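Local coordinates for Dps family DNA-binding stress response protein (Thermosynechococcus elongatus, PDB 2C41) that probably binds and oxidises iron and binds DNA, as a dodecameric member of the Dps branch of the ferritin-like proteins that serves in the stress response, at residues 15-20 with 110-115. Numbering follows the deposited sequence.
Sequences LKREQA and ITEMHQ
Glu18, Glu112 and Arg17 bring most of the buried surface to the meeting of helix 6-35 with helix 95-122, two antiparallel members of the ferritin-like four-helix bundle. The segment axes approach to 11.1 Å at 156°, a spacing wide enough for long polar side chains to bridge. Arg17 NH1 donates to Glu112 OE2 at 3.0 Å, but the N-H...O angle of 142° makes this a weak hydrogen bond within the salt bridge. The oxygen sits at the guanidinium edge, near its plane, while the carboxylate is turned almost perpendicular to that plane. With CG anti to the backbone N (chi1 175°), Arg17 reaches across to helix 95-122, and a bend at chi3 brings NH1 back over Glu112, whose OE2 also lies 3.6 Å from Arg17 CD. Thr85 holds the other carboxylate oxygen of Glu112, and the stronger partner of Arg17 is Asp116, farther along helix 95-122, whose carboxylate forms a salt bridge with NH1.

The bend of Glu18 at chi2 lays its carboxylate against Met113: OE1 is 3.5 Å from Met113 CE, and OE2 is 3.4 Å from Met113 CG. Tyr132 of helix 126-149 also touches this buried glutamate. Glu18 OE2 lies 4.5 Å from Glu112 OE2, and Arg17 NH1 offers Glu18 OE2 a long salt bridge of 3.9 Å. A leucine in place of Arg17 would probably leave the neighbouring carboxylates of Glu18, Glu112 and Asp116 without their shared positive partner. The guanidinium thus probably offsets repulsion among three acidic groups, making the helix pairing depend on charge balance as well as on methionine packing.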
loop_
_atom_site.group_PDB
_atom_site.type_symbol
_atom_site.label_atom_id
_atom_site.label_comp_id
_atom_site.label_asym_id
_atom_site.label_seq_id
_atom_site.Cartn_x
_atom_site.Cartn_y
_atom_site.Cartn_z
ATOM N N LEU C 15 -34.033 -15.600 -3.008
ATOM C CA LEU C 15 -32.953 -14.830 -2.362
ATOM C C LEU C 15 -32.907 -15.093 -0.859
ATOM O O LEU C 15 -31.836 -15.185 -0.279
ATOM C CB LEU C 15 -33.069 -13.330 -2.645
ATOM C CG LEU C 15 -32.716 -12.926 -4.082
ATOM C CD1 LEU C 15 -33.334 -11.582 -4.458
ATOM C CD2 LEU C 15 -31.175 -12.936 -4.316
ATOM N N LYS C 16 -34.073 -15.222 -0.238
ATOM C CA LYS C 16 -34.120 -15.509 1.197
ATOM C C LYS C 16 -33.499 -16.873 1.497
ATOM O O LYS C 16 -32.687 -17.005 2.422
ATOM C CB LYS C 16 -35.556 -15.430 1.728
ATOM C CG LYS C 16 -36.128 -14.023 1.724
ATOM C CD LYS C 16 -37.165 -13.884 2.831
ATOM C CE LYS C 16 -38.387 -13.073 2.436
ATOM N NZ LYS C 16 -38.205 -11.942 1.477
ATOM N N ARG C 17 -33.876 -17.881 0.709
ATOM C CA ARG C 17 -33.320 -19.224 0.861
ATOM C C ARG C 17 -31.807 -19.218 0.632
ATOM O O ARG C 17 -31.053 -19.796 1.420
ATOM C CB ARG C 17 -34.000 -20.209 -0.099
ATOM C CG ARG C 17 -33.382 -21.621 -0.087
ATOM C CD ARG C 17 -34.240 -22.657 -0.858
ATOM N NE ARG C 17 -34.925 -22.088 -2.023
ATOM C CZ ARG C 17 -34.335 -21.715 -3.161
ATOM N NH1 ARG C 17 -33.021 -21.838 -3.319
ATOM N NH2 ARG C 17 -35.071 -21.209 -4.149
ATOM N N GLU C 18 -31.383 -18.562 -0.448
ATOM C CA GLU C 18 -29.976 -18.498 -0.803
ATOM C C GLU C 18 -29.171 -17.760 0.275
ATOM O O GLU C 18 -28.086 -18.210 0.672
ATOM C CB GLU C 18 -29.811 -17.849 -2.180
ATOM C CG GLU C 18 -30.369 -18.705 -3.336
ATOM C CD GLU C 18 -29.389 -19.758 -3.847
ATOM O OE1 GLU C 18 -28.280 -19.895 -3.277
ATOM O OE2 GLU C 18 -29.727 -20.452 -4.835
ATOM N N GLN C 19 -29.719 -16.648 0.759
ATOM C CA GLN C 19 -29.060 -15.866 1.811
ATOM C C GLN C 19 -28.906 -16.704 3.079
ATOM O O GLN C 19 -27.831 -16.755 3.668
ATOM C CB GLN C 19 -29.856 -14.603 2.132
ATOM C CG GLN C 19 -29.272 -13.806 3.303
ATOM C CD GLN C 19 -30.298 -12.954 4.015
ATOM O OE1 GLN C 19 -30.064 -12.490 5.133
ATOM N NE2 GLN C 19 -31.438 -12.746 3.383
ATOM N N ALA C 20 -29.996 -17.358 3.480
ATOM C CA ALA C 20 -29.993 -18.240 4.650
ATOM C C ALA C 20 -28.959 -19.355 4.496
ATOM O O ALA C 20 -28.232 -19.649 5.447
ATOM C CB ALA C 20 -31.402 -18.833 4.889
ATOM N N ILE C 110 -25.188 -25.313 -5.437
ATOM C CA ILE C 110 -24.928 -25.228 -6.882
ATOM C C ILE C 110 -26.199 -25.559 -7.676
ATOM O O ILE C 110 -26.578 -24.836 -8.595
ATOM C CB ILE C 110 -23.762 -26.149 -7.322
ATOM C CG1 ILE C 110 -22.427 -25.603 -6.775
ATOM C CG2 ILE C 110 -23.717 -26.290 -8.860
ATOM C CD1 ILE C 110 -21.292 -26.627 -6.777
ATOM N N THR C 111 -26.866 -26.642 -7.299
ATOM C CA THR C 111 -28.124 -27.006 -7.948
ATOM C C THR C 111 -29.154 -25.883 -7.793
ATOM O O THR C 111 -29.769 -25.465 -8.778
ATOM C CB THR C 111 -28.679 -28.338 -7.420
ATOM O OG1 THR C 111 -27.795 -29.389 -7.828
ATOM C CG2 THR C 111 -30.091 -28.622 -7.974
ATOM N N GLU C 112 -29.321 -25.403 -6.566
ATOM C CA GLU C 112 -30.273 -24.330 -6.288
ATOM C C GLU C 112 -29.959 -23.036 -7.034
ATOM O O GLU C 112 -30.873 -22.385 -7.541
ATOM C CB GLU C 112 -30.389 -24.066 -4.788
ATOM C CG GLU C 112 -31.113 -25.190 -4.039
ATOM C CD GLU C 112 -31.498 -24.819 -2.624
ATOM O OE1 GLU C 112 -32.213 -25.620 -1.982
ATOM O OE2 GLU C 112 -31.094 -23.740 -2.137
ATOM N N MET C 113 -28.683 -22.661 -7.106
ATOM C CA MET C 113 -28.314 -21.440 -7.821
ATOM C C MET C 113 -28.605 -21.525 -9.317
ATOM O O MET C 113 -29.004 -20.534 -9.926
ATOM C CB MET C 113 -26.859 -21.058 -7.562
ATOM C CG MET C 113 -26.649 -20.429 -6.178
ATOM S SD MET C 113 -25.026 -19.654 -6.061
ATOM C CE MET C 113 -25.126 -18.995 -4.386
ATOM N N HIS C 114 -28.428 -22.705 -9.907
ATOM C CA HIS C 114 -28.794 -22.884 -11.316
ATOM C C HIS C 114 -30.312 -22.748 -11.487
ATOM O O HIS C 114 -30.785 -22.072 -12.402
ATOM C CB HIS C 114 -28.289 -24.224 -11.857
ATOM C CG HIS C 114 -26.828 -24.230 -12.192
ATOM N ND1 HIS C 114 -25.844 -24.399 -11.241
ATOM C CD2 HIS C 114 -26.186 -24.098 -13.379
ATOM C CE1 HIS C 114 -24.658 -24.364 -11.826
ATOM N NE2 HIS C 114 -24.837 -24.172 -13.123
ATOM N N GLN C 115 -31.066 -23.383 -10.599
ATOM C CA GLN C 115 -32.533 -23.284 -10.623
ATOM C C GLN C 115 -32.996 -21.841 -10.409
ATOM O O GLN C 115 -33.878 -21.344 -11.127
ATOM C CB GLN C 115 -33.153 -24.213 -9.576
ATOM C CG GLN C 115 -32.960 -25.685 -9.910
ATOM C CD GLN C 115 -33.438 -26.642 -8.831
ATOM O OE1 GLN C 115 -33.800 -27.781 -9.138
ATOM N NE2 GLN C 115 -33.418 -26.209 -7.568
#